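Local coordinates for protein enoyl-CoA hydratase (Mycobacterium thermoresistibile, PDB 3T3W) that probably catalyses the reversible hydration of enoyl-CoA thioesters in fatty acid metabolism, at residues Ala43-Leu48 / Gly80-Gly85; Glu51-Trp56 / Ser110-Asn115; Phe97-Glu102 / Ser247-His252; Arg127-Gly132 / Ser151-Leu156. All blocks are in the same frame, centred on the assembly; numbering follows the deposited sequence.

Contact 1: Ala43-Leu48 / Gly80-Gly85; sequences AQNPEL and GHDLRG
Gln-44 and His-81 are paired by a single backbone bridge, from which the Gln-44 side chain reaches past the Gly-80 carbonyl and crosses His-81 obliquely. Its CB lies 3.7 Å from Gly-80 O, and CG, which lies beside the backbone N and anti to the carbonyl carbon, stays close to the same oxygen. CD comes 4.0 Å from His-81 CD2. At the tip OE1 meets the imidazole edge in the ring plane, 3.4 Å from CD2, with the amide turned 86° to the ring. Water 1 donates to this OE1 and also bonds His-81 NE2, while NE2 of Gln-44 turns to Ser-78 and to the carbonyl of Gly-131. The loop 80-85 follows a strand of the crotonase core, and in relatives its backbone helps to form the oxyanion hole for the thioester. The bridge itself uses Gln-44 N to Gly-80 O (2.8 Å) and Asp-82 N to Gln-44 O (2.9 Å). Asp-82 OD2 is salt-bridged to Arg-37 and takes a bond from water 2, which accepts from Asn-45 ND2. Asn-45 is the N-cap of helix 46-61, its OD1 accepting from Leu-48 N at 2.8 Å.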
loop_
_atom_site.group_PDB
_atom_site.type_symbol
_atom_site.label_atom_id
_atom_site.label_comp_id
_atom_site.label_asym_id
_atom_site.label_seq_id
_atom_site.Cartn_x
_atom_site.Cartn_y
_atom_site.Cartn_z
ATOM N N ALA F 43 -36.014 -7.387 3.397
ATOM C CA ALA F 43 -35.566 -6.010 3.449
ATOM C C ALA F 43 -35.091 -5.726 4.853
ATOM O O ALA F 43 -35.692 -6.202 5.838
ATOM C CB ALA F 43 -36.706 -5.064 3.049
ATOM N N GLN F 44 -34.018 -4.941 4.958
ATOM C CA GLN F 44 -33.325 -4.747 6.230
ATOM C C GLN F 44 -33.633 -3.389 6.843
ATOM O O GLN F 44 -33.186 -2.372 6.327
ATOM C CB GLN F 44 -31.826 -4.825 5.994
ATOM C CG GLN F 44 -31.370 -6.088 5.262
ATOM C CD GLN F 44 -29.992 -5.866 4.665
ATOM O OE1 GLN F 44 -29.157 -5.167 5.249
ATOM N NE2 GLN F 44 -29.773 -6.401 3.456
ATOM N N ASN F 45 -34.381 -3.366 7.940
ATOM C CA ASN F 45 -34.555 -2.148 8.715
ATOM C C ASN F 45 -33.531 -2.127 9.845
ATOM O O ASN F 45 -32.807 -3.104 10.037
ATOM C CB ASN F 45 -36.017 -1.989 9.202
ATOM C CG ASN F 45 -36.507 -3.118 10.099
ATOM O OD1 ASN F 45 -35.722 -3.940 10.620
ATOM N ND2 ASN F 45 -37.828 -3.152 10.299
ATOM N N PRO F 46 -33.404 -1.000 10.555
ATOM C CA PRO F 46 -32.382 -0.980 11.618
ATOM C C PRO F 46 -32.514 -2.064 12.681
ATOM O O PRO F 46 -31.465 -2.638 13.113
ATOM C CB PRO F 46 -32.508 0.442 12.175
ATOM C CG PRO F 46 -32.950 1.251 10.995
ATOM C CD PRO F 46 -33.945 0.353 10.306
ATOM N N GLU F 47 -33.748 -2.387 13.098
ATOM C CA GLU F 47 -33.958 -3.425 14.080
ATOM C C GLU F 47 -33.478 -4.781 13.550
ATOM O O GLU F 47 -32.820 -5.534 14.271
ATOM C CB GLU F 47 -35.410 -3.530 14.546
ATOM C CG GLU F 47 -35.595 -4.652 15.585
ATOM C CD GLU F 47 -37.018 -4.799 16.091
ATOM O OE1 GLU F 47 -37.840 -3.883 15.809
ATOM O OE2 GLU F 47 -37.260 -5.832 16.797
ATOM N N LEU F 48 -33.818 -5.126 12.301
ATOM C CA LEU F 48 -33.327 -6.386 11.753
ATOM C C LEU F 48 -31.793 -6.468 11.827
ATOM O O LEU F 48 -31.225 -7.469 12.198
ATOM C CB LEU F 48 -33.830 -6.583 10.317
ATOM C CG LEU F 48 -33.467 -7.911 9.639
ATOM C CD1 LEU F 48 -34.546 -8.318 8.624
ATOM C CD2 LEU F 48 -32.071 -7.848 9.006
ATOM N N GLY F 80 -32.493 -5.827 0.082
ATOM C CA GLY F 80 -31.618 -4.705 0.502
ATOM C C GLY F 80 -32.159 -3.901 1.666
ATOM O O GLY F 80 -32.954 -4.399 2.472
ATOM N N HIS F 81 -31.744 -2.646 1.745
ATOM C CA HIS F 81 -32.106 -1.802 2.876
ATOM C C HIS F 81 -33.529 -1.308 2.738
ATOM O O HIS F 81 -33.965 -0.945 1.645
ATOM C CB HIS F 81 -31.175 -0.609 2.962
ATOM C CG HIS F 81 -29.727 -0.985 3.203
ATOM N ND1 HIS F 81 -28.674 -0.261 2.702
ATOM C CD2 HIS F 81 -29.183 -2.064 3.890
ATOM C CE1 HIS F 81 -27.513 -0.867 3.089
ATOM N NE2 HIS F 81 -27.822 -1.977 3.794
ATOM N N ASP F 82 -34.251 -1.285 3.841
ATOM C CA ASP F 82 -35.690 -0.957 3.853
ATOM C C ASP F 82 -35.788 0.563 3.724
ATOM O O ASP F 82 -35.209 1.284 4.517
ATOM C CB ASP F 82 -36.288 -1.511 5.169
ATOM C CG ASP F 82 -37.787 -1.366 5.292
ATOM O OD1 ASP F 82 -38.419 -0.592 4.552
ATOM O OD2 ASP F 82 -38.337 -2.026 6.197
ATOM N N LEU F 83 -36.433 1.032 2.652
ATOM C CA LEU F 83 -36.599 2.470 2.386
ATOM C C LEU F 83 -37.555 3.131 3.387
ATOM O O LEU F 83 -37.299 4.225 3.872
ATOM C CB LEU F 83 -37.131 2.676 0.958
ATOM N N ARG F 84 -38.659 2.451 3.683
ATOM C CA ARG F 84 -39.631 2.916 4.678
ATOM C C ARG F 84 -39.269 2.294 6.017
ATOM O O ARG F 84 -39.960 1.394 6.501
ATOM C CB ARG F 84 -41.052 2.530 4.265
ATOM N N GLY F 85 -38.156 2.759 6.588
ATOM C CA GLY F 85 -37.645 2.279 7.885
ATOM C C GLY F 85 -36.454 3.129 8.318
ATOM O O GLY F 85 -36.345 3.550 9.477
HETATM O O HOH W 1 -26.666 -3.939 5.428
HETATM O O HOH W 2 -39.486 -0.996 8.905
#

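Contact 2: Glu51-Trp56 / Ser110-Asn115; sequences ELDAAW and SLRWRN
Trp-56 and Trp-113 lie face to face, their five-membered rings stacked with centroids 3.7 Å apart and planes only 8° from parallel. The overlap continues through CB of Trp-113, which sits over the centre of the Trp-56 six-membered ring, 3.7 Å from its centroid, as a CH-pi contact. The face of Trp-113 turned from Trp-56 has the backbone N of Ser-110 above it, near the rim. At the indole edge, Asp-53 OD1 accepts from Trp-113 NE1 at 2.9 Å with its anti lone pair, somewhat tilted from the ring plane. Leu-52 CD2 approaches CH2 of the same ring obliquely, at 3.8 Å. The syn lone pair of the same OD1 accepts from Arg-112 NE at 3.2 Å. Arg-112 NH1 reaches OD2 at 2.9 Å from above the carboxylate plane, though the oxygen lies in the guanidinium plane. The salt bridge is thus side-on, with the two planes 56° apart, and it depends on a bend at chi3 that swings the guanidinium back toward Asp-53. Three N-H groups grip one carboxylate, which should restrain the rotation of Asp-53 and help to hold the indole. NH2 of Arg-112 has a second anionic partner, Glu-108, one turn earlier. Helices 46-61 and 95-115 run nearly parallel here, crossing at 20°. Leu-52 and Ala-55 of the first helix pack on strands 22-27 and 30-35 of the crotonase sheet, whereas Leu-111 and Arg-114 of the second turn to helix 241-263.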
loop_
_atom_site.group_PDB
_atom_site.type_symbol
_atom_site.label_atom_id
_atom_site.label_comp_id
_atom_site.label_asym_id
_atom_site.label_seq_id
_atom_site.Cartn_x
_atom_site.Cartn_y
_atom_site.Cartn_z
ATOM N N GLU F 51 -30.552 -7.029 15.311
ATOM C CA GLU F 51 -30.821 -8.391 15.723
ATOM C C GLU F 51 -29.842 -9.375 15.044
ATOM O O GLU F 51 -29.350 -10.354 15.653
ATOM C CB GLU F 51 -32.293 -8.714 15.410
ATOM C CG GLU F 51 -32.798 -9.966 16.018
ATOM C CD GLU F 51 -34.288 -10.265 15.765
ATOM O OE1 GLU F 51 -35.019 -9.389 15.251
ATOM O OE2 GLU F 51 -34.685 -11.417 16.083
ATOM N N LEU F 52 -29.551 -9.099 13.777
ATOM C CA LEU F 52 -28.604 -9.922 13.019
ATOM C C LEU F 52 -27.210 -9.786 13.624
ATOM O O LEU F 52 -26.477 -10.783 13.806
ATOM C CB LEU F 52 -28.582 -9.458 11.550
ATOM C CG LEU F 52 -27.609 -10.145 10.576
ATOM C CD1 LEU F 52 -27.781 -11.689 10.641
ATOM C CD2 LEU F 52 -27.764 -9.674 9.116
ATOM N N ASP F 53 -26.817 -8.549 13.955
ATOM C CA ASP F 53 -25.525 -8.336 14.626
ATOM C C ASP F 53 -25.414 -9.104 15.951
ATOM O O ASP F 53 -24.372 -9.730 16.269
ATOM C CB ASP F 53 -25.278 -6.850 14.867
ATOM C CG ASP F 53 -23.883 -6.583 15.380
ATOM O OD1 ASP F 53 -22.869 -7.005 14.761
ATOM O OD2 ASP F 53 -23.804 -5.976 16.446
ATOM N N ALA F 54 -26.501 -9.109 16.717
ATOM C CA ALA F 54 -26.521 -9.834 17.977
ATOM C C ALA F 54 -26.327 -11.337 17.768
ATOM O O ALA F 54 -25.676 -12.002 18.569
ATOM C CB ALA F 54 -27.830 -9.549 18.754
ATOM N N ALA F 55 -26.931 -11.876 16.700
ATOM C CA ALA F 55 -26.834 -13.291 16.340
ATOM C C ALA F 55 -25.375 -13.645 15.962
ATOM O O ALA F 55 -24.835 -14.673 16.388
ATOM C CB ALA F 55 -27.782 -13.605 15.158
ATOM N N TRP F 56 -24.724 -12.801 15.162
ATOM C CA TRP F 56 -23.313 -13.024 14.845
ATOM C C TRP F 56 -22.463 -13.036 16.098
ATOM O O TRP F 56 -21.584 -13.881 16.260
ATOM C CB TRP F 56 -22.805 -11.932 13.925
ATOM C CG TRP F 56 -23.059 -12.167 12.465
ATOM C CD1 TRP F 56 -24.115 -11.726 11.692
ATOM C CD2 TRP F 56 -22.144 -12.848 11.528
ATOM N NE1 TRP F 56 -23.944 -12.103 10.377
ATOM C CE2 TRP F 56 -22.757 -12.775 10.224
ATOM C CE3 TRP F 56 -20.926 -13.493 11.668
ATOM C CZ2 TRP F 56 -22.158 -13.329 9.097
ATOM C CZ3 TRP F 56 -20.313 -14.037 10.538
ATOM C CH2 TRP F 56 -20.917 -13.970 9.279
ATOM N N SER F 110 -20.883 -4.775 9.072
ATOM C CA SER F 110 -20.435 -5.689 8.024
ATOM C C SER F 110 -18.946 -6.031 8.235
ATOM O O SER F 110 -18.550 -7.191 8.079
ATOM C CB SER F 110 -20.711 -5.136 6.633
ATOM O OG SER F 110 -22.084 -5.200 6.273
ATOM N N LEU F 111 -18.125 -5.048 8.611
ATOM C CA LEU F 111 -16.718 -5.336 8.924
ATOM C C LEU F 111 -16.549 -6.248 10.145
ATOM O O LEU F 111 -15.722 -7.155 10.127
ATOM C CB LEU F 111 -15.910 -4.033 9.073
ATOM C CG LEU F 111 -15.496 -3.392 7.756
ATOM C CD1 LEU F 111 -14.942 -1.978 8.041
ATOM C CD2 LEU F 111 -14.455 -4.239 7.000
ATOM N N ARG F 112 -17.365 -6.045 11.171
ATOM C CA ARG F 112 -17.313 -6.875 12.332
ATOM C C ARG F 112 -17.634 -8.327 11.967
ATOM O O ARG F 112 -16.916 -9.245 12.391
ATOM C CB ARG F 112 -18.309 -6.386 13.393
ATOM C CG ARG F 112 -18.293 -7.304 14.573
ATOM C CD ARG F 112 -18.702 -6.618 15.828
ATOM N NE ARG F 112 -20.018 -6.019 15.826
ATOM C CZ ARG F 112 -20.256 -4.710 15.935
ATOM N NH1 ARG F 112 -21.501 -4.261 16.041
ATOM N NH2 ARG F 112 -19.259 -3.833 15.935
ATOM N N TRP F 113 -18.649 -8.546 11.134
ATOM C CA TRP F 113 -18.976 -9.932 10.729
ATOM C C TRP F 113 -17.850 -10.566 9.912
ATOM O O TRP F 113 -17.498 -11.751 10.109
ATOM C CB TRP F 113 -20.258 -9.945 9.934
ATOM C CG TRP F 113 -21.397 -9.290 10.657
ATOM C CD1 TRP F 113 -21.584 -9.130 12.031
ATOM C CD2 TRP F 113 -22.543 -8.646 10.026
ATOM N NE1 TRP F 113 -22.768 -8.435 12.281
ATOM C CE2 TRP F 113 -23.389 -8.140 11.104
ATOM C CE3 TRP F 113 -22.924 -8.447 8.705
ATOM C CZ2 TRP F 113 -24.566 -7.439 10.844
ATOM C CZ3 TRP F 113 -24.106 -7.750 8.453
ATOM C CH2 TRP F 113 -24.912 -7.262 9.509
ATOM N N ARG F 114 -17.291 -9.780 8.999
ATOM C CA ARG F 114 -16.156 -10.183 8.199
ATOM C C ARG F 114 -15.034 -10.748 9.067
ATOM O O ARG F 114 -14.372 -11.726 8.665
ATOM C CB ARG F 114 -15.673 -9.006 7.334
ATOM C CG ARG F 114 -14.557 -9.323 6.348
ATOM C CD ARG F 114 -13.191 -8.928 6.889
ATOM N NE ARG F 114 -12.181 -8.971 5.820
ATOM C CZ ARG F 114 -10.896 -8.655 5.995
ATOM N NH1 ARG F 114 -10.447 -8.310 7.211
ATOM N NH2 ARG F 114 -10.079 -8.696 4.937
ATOM N N ASN F 115 -14.802 -10.118 10.215
ATOM C CA ASN F 115 -13.674 -10.437 11.087
ATOM C C ASN F 115 -13.950 -11.471 12.174
ATOM O O ASN F 115 -13.038 -11.831 12.943
ATOM C CB ASN F 115 -13.112 -9.141 11.684
ATOM C CG ASN F 115 -12.413 -8.299 10.634
ATOM O OD1 ASN F 115 -11.589 -8.835 9.870
ATOM N ND2 ASN F 115 -12.713 -6.985 10.594
#

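Contact 3: Phe97-Glu102 / Ser247-His252; sequences FIYAHE and SVFDIH. With ZN (zinc ion), chain T.
Tyr-99 and Phe-249 join two helices of the crotonase fold, 95-115 and 241-263, whose segments meet at 142°, a strongly inclined antiparallel crossing. One part of this contact is tight and aromatic; the other is a zinc site that admits water. In the packed part the rim of Phe-249 points at the face of Tyr-99 in a T-shaped pair, with planes 79° apart and CE2 of Phe-249 3.6 Å from CZ of Tyr-99. CG of each ring lies anti to its own backbone N, a setting that carries both aromatic groups into the space between the helices. The phenol ends in a hydrogen bond of 2.5 Å from Tyr-99 OH to Asp-250 OD1, met on the syn side of the carboxylate. Asp-250 OD2 is salt-bridged to Arg-230 of a second subunit, and Phe-223 of that subunit adds another edge-to-face partner to Tyr-99, so this buried corner also belongs to the assembly interface.

On the other side, where Glu-102 is partly exposed and a water is bound, the zinc joins the helices. Glu-102 is bidentate, with OE1 at 2.2 Å and OE2 at 2.1 Å from the metal, and OE2 also accepts from Gln-253. Its carboxylate is turned 43° against the His-252 imidazole. Glu-163, His-256 and water 3 complete the coordination. The His-252 ring is oriented by its two nitrogens: ND1 bonds the carbonyl of Gly-161, while NE2 binds the zinc at 2.1 Å.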
loop_
_atom_site.group_PDB
_atom_site.type_symbol
_atom_site.label_atom_id
_atom_site.label_comp_id
_atom_site.label_asym_id
_atom_site.label_seq_id
_atom_site.Cartn_x
_atom_site.Cartn_y
_atom_site.Cartn_z
ATOM N N PHE F 97 -25.974 13.079 10.218
ATOM C CA PHE F 97 -26.895 12.090 10.765
ATOM C C PHE F 97 -26.883 10.817 9.920
ATOM O O PHE F 97 -26.756 9.710 10.449
ATOM C CB PHE F 97 -28.304 12.701 10.866
ATOM C CG PHE F 97 -29.340 11.746 11.407
ATOM C CD1 PHE F 97 -29.671 11.767 12.752
ATOM C CD2 PHE F 97 -30.002 10.882 10.563
ATOM C CE1 PHE F 97 -30.658 10.918 13.268
ATOM C CE2 PHE F 97 -30.970 9.997 11.064
ATOM C CZ PHE F 97 -31.292 10.022 12.417
ATOM N N ILE F 98 -26.964 10.969 8.595
ATOM C CA ILE F 98 -26.934 9.826 7.685
ATOM C C ILE F 98 -25.571 9.113 7.783
ATOM O O ILE F 98 -25.500 7.884 7.873
ATOM C CB ILE F 98 -27.168 10.237 6.212
ATOM C CG1 ILE F 98 -28.598 10.761 6.024
ATOM C CG2 ILE F 98 -26.936 9.048 5.292
ATOM C CD1 ILE F 98 -28.676 11.742 4.892
ATOM N N TYR F 99 -24.500 9.902 7.796
ATOM C CA TYR F 99 -23.135 9.378 7.896
ATOM C C TYR F 99 -22.969 8.546 9.170
ATOM O O TYR F 99 -22.453 7.429 9.122
ATOM C CB TYR F 99 -22.132 10.560 7.886
ATOM C CG TYR F 99 -20.676 10.188 7.646
ATOM C CD1 TYR F 99 -20.067 10.454 6.423
ATOM C CD2 TYR F 99 -19.900 9.586 8.646
ATOM C CE1 TYR F 99 -18.776 10.060 6.182
ATOM C CE2 TYR F 99 -18.591 9.190 8.408
ATOM C CZ TYR F 99 -18.032 9.455 7.191
ATOM O OH TYR F 99 -16.738 9.082 6.955
ATOM N N ALA F 100 -23.413 9.086 10.318
ATOM C CA ALA F 100 -23.277 8.409 11.578
ATOM C C ALA F 100 -24.042 7.093 11.557
ATOM O O ALA F 100 -23.512 6.047 11.978
ATOM C CB ALA F 100 -23.791 9.295 12.719
ATOM N N HIS F 101 -25.304 7.115 11.127
ATOM C CA HIS F 101 -26.102 5.898 11.215
ATOM C C HIS F 101 -25.626 4.829 10.230
ATOM O O HIS F 101 -25.581 3.629 10.564
ATOM C CB HIS F 101 -27.563 6.258 11.046
ATOM C CG HIS F 101 -28.193 6.789 12.306
ATOM N ND1 HIS F 101 -28.226 8.111 12.612
ATOM C CD2 HIS F 101 -28.743 6.125 13.393
ATOM C CE1 HIS F 101 -28.821 8.266 13.828
ATOM N NE2 HIS F 101 -29.144 7.070 14.287
ATOM N N GLU F 102 -25.247 5.231 9.030
ATOM C CA GLU F 102 -24.774 4.256 8.044
ATOM C C GLU F 102 -23.398 3.732 8.455
ATOM O O GLU F 102 -23.075 2.552 8.210
ATOM C CB GLU F 102 -24.703 4.888 6.652
ATOM C CG GLU F 102 -26.083 5.225 6.062
ATOM C CD GLU F 102 -26.098 5.303 4.539
ATOM O OE1 GLU F 102 -27.232 5.159 3.964
ATOM O OE2 GLU F 102 -25.020 5.487 3.908
ATOM N N SER F 247 -12.278 4.259 2.294
ATOM C CA SER F 247 -12.258 5.273 1.258
ATOM C C SER F 247 -13.583 5.353 0.524
ATOM O O SER F 247 -14.131 6.467 0.308
ATOM C CB SER F 247 -11.111 5.014 0.280
ATOM O OG SER F 247 -10.821 6.155 -0.481
ATOM N N VAL F 248 -14.121 4.200 0.127
ATOM C CA VAL F 248 -15.327 4.201 -0.679
ATOM C C VAL F 248 -16.537 4.605 0.153
ATOM O O VAL F 248 -17.471 5.222 -0.355
ATOM C CB VAL F 248 -15.533 2.865 -1.446
ATOM C CG1 VAL F 248 -16.802 2.959 -2.288
ATOM C CG2 VAL F 248 -14.313 2.603 -2.356
ATOM N N PHE F 249 -16.504 4.360 1.452
ATOM C CA PHE F 249 -17.592 4.824 2.314
ATOM C C PHE F 249 -17.779 6.338 2.178
ATOM O O PHE F 249 -18.892 6.812 1.993
ATOM C CB PHE F 249 -17.386 4.407 3.774
ATOM C CG PHE F 249 -18.516 4.811 4.662
ATOM C CD1 PHE F 249 -19.708 4.130 4.623
ATOM C CD2 PHE F 249 -18.414 5.907 5.483
ATOM C CE1 PHE F 249 -20.758 4.480 5.445
ATOM C CE2 PHE F 249 -19.494 6.285 6.320
ATOM C CZ PHE F 249 -20.660 5.542 6.286
ATOM N N ASP F 250 -16.689 7.093 2.189
ATOM C CA ASP F 250 -16.796 8.525 1.974
ATOM C C ASP F 250 -17.297 8.883 0.556
ATOM O O ASP F 250 -18.095 9.820 0.410
ATOM C CB ASP F 250 -15.483 9.259 2.285
ATOM C CG ASP F 250 -15.114 9.122 3.759
ATOM O OD1 ASP F 250 -15.961 9.582 4.597
ATOM O OD2 ASP F 250 -14.047 8.503 4.072
ATOM N N ILE F 251 -16.845 8.153 -0.456
ATOM C CA ILE F 251 -17.377 8.355 -1.826
ATOM C C ILE F 251 -18.923 8.159 -1.839
ATOM O O ILE F 251 -19.674 8.961 -2.402
ATOM C CB ILE F 251 -16.652 7.434 -2.821
ATOM C CG1 ILE F 251 -15.177 7.830 -2.934
ATOM C CG2 ILE F 251 -17.376 7.399 -4.204
ATOM C CD1 ILE F 251 -14.246 6.822 -3.626
ATOM N N HIS F 252 -19.379 7.081 -1.217
ATOM C CA HIS F 252 -20.798 6.791 -1.063
ATOM C C HIS F 252 -21.511 7.953 -0.392
ATOM O O HIS F 252 -22.563 8.416 -0.870
ATOM C CB HIS F 252 -20.943 5.491 -0.314
ATOM C CG HIS F 252 -22.378 5.121 -0.018
ATOM N ND1 HIS F 252 -23.052 4.198 -0.742
ATOM C CD2 HIS F 252 -23.255 5.575 0.968
ATOM C CE1 HIS F 252 -24.314 4.090 -0.260
ATOM N NE2 HIS F 252 -24.452 4.936 0.773
HETATM ZN ZN ZN T . -26.038 5.078 2.098
HETATM O O HOH W 3 -27.468 4.392 0.702
#

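Contact 4: Arg127-Gly132 / Ser151-Leu156; sequences RCISGG and SDPVVL
Ser-151 pairs with Ile-129 in a parallel bridge built of two backbone bonds. Its N donates to Cys-128 O at 3.1 Å, and its O receives Ser-130 N at 2.8 Å.

Side-chain hydrogen bonding takes over where the strand ends. Ser-130 OG, beside its own backbone N, gives its proton to Asp-152 OD1 at 2.7 Å, arriving on the anti side of the carboxylate and 32° out of its plane. The same OD1 closes a weak Asx turn with Val-154 N at 3.4 Å, and OD2 is held by His-167 and by the backbone N of Val-162. Both carboxylate oxygens therefore have donors, which should keep Asp-152 from rotating.

Apolar contact is slight. CG2 of Ile-129 touches Pro-153 CD at 3.8 Å, the two side chains lying roughly perpendicular. A methyl of Val-154, CG1, also packs against Ser-130 OG.

Water 4 forms the last link, accepting from Arg-127 NH1 at 2.9 Å and bonding Ser-151 OG at 2.8 Å.

Ser-130 has a positive phi of 50°, and here the chain turns from strand 127-129 through two glycines into helix 133-136. In relatives with the crotonase fold the backbone at the corresponding glycine-rich turn supplies part of the oxyanion hole, which is consistent with the same role here.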
loop_
_atom_site.group_PDB
_atom_site.type_symbol
_atom_site.label_atom_id
_atom_site.label_comp_id
_atom_site.label_asym_id
_atom_site.label_seq_id
_atom_site.Cartn_x
_atom_site.Cartn_y
_atom_site.Cartn_z
ATOM N N ARG F 127 -33.235 -13.156 -5.276
ATOM C CA ARG F 127 -32.623 -11.825 -5.375
ATOM C C ARG F 127 -31.774 -11.472 -4.181
ATOM O O ARG F 127 -32.185 -11.629 -3.011
ATOM C CB ARG F 127 -33.705 -10.762 -5.519
ATOM C CG ARG F 127 -34.512 -10.928 -6.784
ATOM C CD ARG F 127 -33.736 -10.271 -7.884
ATOM N NE ARG F 127 -34.449 -10.243 -9.163
ATOM C CZ ARG F 127 -34.009 -9.546 -10.206
ATOM N NH1 ARG F 127 -32.907 -8.802 -10.103
ATOM N NH2 ARG F 127 -34.706 -9.574 -11.346
ATOM N N CYS F 128 -30.594 -10.941 -4.506
ATOM C CA CYS F 128 -29.694 -10.369 -3.526
ATOM C C CYS F 128 -29.338 -9.017 -4.145
ATOM O O CYS F 128 -28.554 -8.967 -5.094
ATOM C CB CYS F 128 -28.448 -11.217 -3.325
ATOM S SG CYS F 128 -27.303 -10.457 -2.150
ATOM N N ILE F 129 -29.989 -7.982 -3.644
ATOM C CA ILE F 129 -29.921 -6.620 -4.234
ATOM C C ILE F 129 -29.285 -5.642 -3.262
ATOM O O ILE F 129 -29.723 -5.510 -2.128
ATOM C CB ILE F 129 -31.333 -6.087 -4.548
ATOM C CG1 ILE F 129 -32.068 -7.035 -5.525
ATOM C CG2 ILE F 129 -31.270 -4.694 -5.180
ATOM C CD1 ILE F 129 -33.564 -6.744 -5.661
ATOM N N SER F 130 -28.290 -4.914 -3.741
ATOM C CA SER F 130 -27.695 -3.784 -3.059
ATOM C C SER F 130 -27.302 -4.080 -1.603
ATOM O O SER F 130 -26.341 -4.805 -1.361
ATOM C CB SER F 130 -28.615 -2.588 -3.214
ATOM O OG SER F 130 -28.629 -2.052 -4.543
ATOM N N GLY F 131 -28.041 -3.566 -0.632
ATOM C CA GLY F 131 -27.728 -3.898 0.775
ATOM C C GLY F 131 -27.687 -5.392 1.096
ATOM O O GLY F 131 -27.077 -5.788 2.076
ATOM N N GLY F 132 -28.373 -6.241 0.344
ATOM C CA GLY F 132 -28.203 -7.699 0.471
ATOM C C GLY F 132 -26.730 -8.161 0.433
ATOM O O GLY F 132 -26.312 -9.114 1.131
ATOM N N SER F 151 -27.278 -7.980 -7.721
ATOM C CA SER F 151 -27.245 -6.665 -8.384
ATOM C C SER F 151 -26.994 -5.559 -7.364
ATOM O O SER F 151 -27.189 -5.771 -6.169
ATOM C CB SER F 151 -28.578 -6.414 -9.153
ATOM O OG SER F 151 -29.668 -6.264 -8.232
ATOM N N ASP F 152 -26.546 -4.409 -7.859
ATOM C CA ASP F 152 -26.514 -3.197 -7.059
ATOM C C ASP F 152 -26.884 -2.015 -7.938
ATOM O O ASP F 152 -25.985 -1.351 -8.440
ATOM C CB ASP F 152 -25.157 -2.987 -6.414
ATOM C CG ASP F 152 -25.125 -1.789 -5.502
ATOM O OD1 ASP F 152 -26.227 -1.177 -5.277
ATOM O OD2 ASP F 152 -23.996 -1.432 -5.070
ATOM N N PRO F 153 -28.203 -1.750 -8.095
ATOM C CA PRO F 153 -28.670 -0.652 -8.940
ATOM C C PRO F 153 -28.782 0.726 -8.275
ATOM O O PRO F 153 -29.586 1.583 -8.752
ATOM C CB PRO F 153 -30.038 -1.140 -9.401
ATOM C CG PRO F 153 -30.526 -2.000 -8.308
ATOM C CD PRO F 153 -29.310 -2.643 -7.690
ATOM N N VAL F 154 -28.000 0.998 -7.231
ATOM C CA VAL F 154 -28.167 2.282 -6.502
ATOM C C VAL F 154 -27.715 3.506 -7.248
ATOM O O VAL F 154 -28.068 4.601 -6.847
ATOM C CB VAL F 154 -27.512 2.331 -5.086
ATOM C CG1 VAL F 154 -28.234 1.402 -4.144
ATOM C CG2 VAL F 154 -26.013 2.093 -5.139
ATOM N N VAL F 155 -27.006 3.355 -8.385
ATOM C CA VAL F 155 -26.667 4.532 -9.214
ATOM C C VAL F 155 -27.953 5.269 -9.625
ATOM O O VAL F 155 -27.973 6.524 -9.684
ATOM C CB VAL F 155 -25.757 4.160 -10.425
ATOM C CG1 VAL F 155 -25.794 5.219 -11.534
ATOM C CG2 VAL F 155 -24.297 3.921 -9.954
ATOM N N LEU F 156 -29.025 4.509 -9.860
ATOM C CA LEU F 156 -30.345 5.099 -10.123
ATOM C C LEU F 156 -30.819 6.084 -9.044
ATOM O O LEU F 156 -31.582 7.030 -9.346
ATOM C CB LEU F 156 -31.401 3.998 -10.256
ATOM C CG LEU F 156 -31.495 3.307 -11.594
ATOM C CD1 LEU F 156 -32.270 2.001 -11.408
ATOM C CD2 LEU F 156 -32.177 4.212 -12.612
HETATM O O HOH W 4 -30.653 -8.889 -8.295
#

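Overall arrangement
Contacts 1 and 4 meet directly, with centres 13 Å apart; they join where Gln-44 and His-81 reach Gly-131. This brings together the two backbone elements that build the oxyanion hole in crotonases, so the likely active site lies at this junction. Contact 3 places zinc nearby, about 6 Å from the His-81 side chain and about 8 Å from that of Val-154. Helix 46-61 connects contact 1 to contact 2, and helix 95-115 is shared by contacts 2 and 3, with centres about 18 Å apart. Contacts 2 and 4 lie on opposite sides of the chain's centre, about 20 Å between centres.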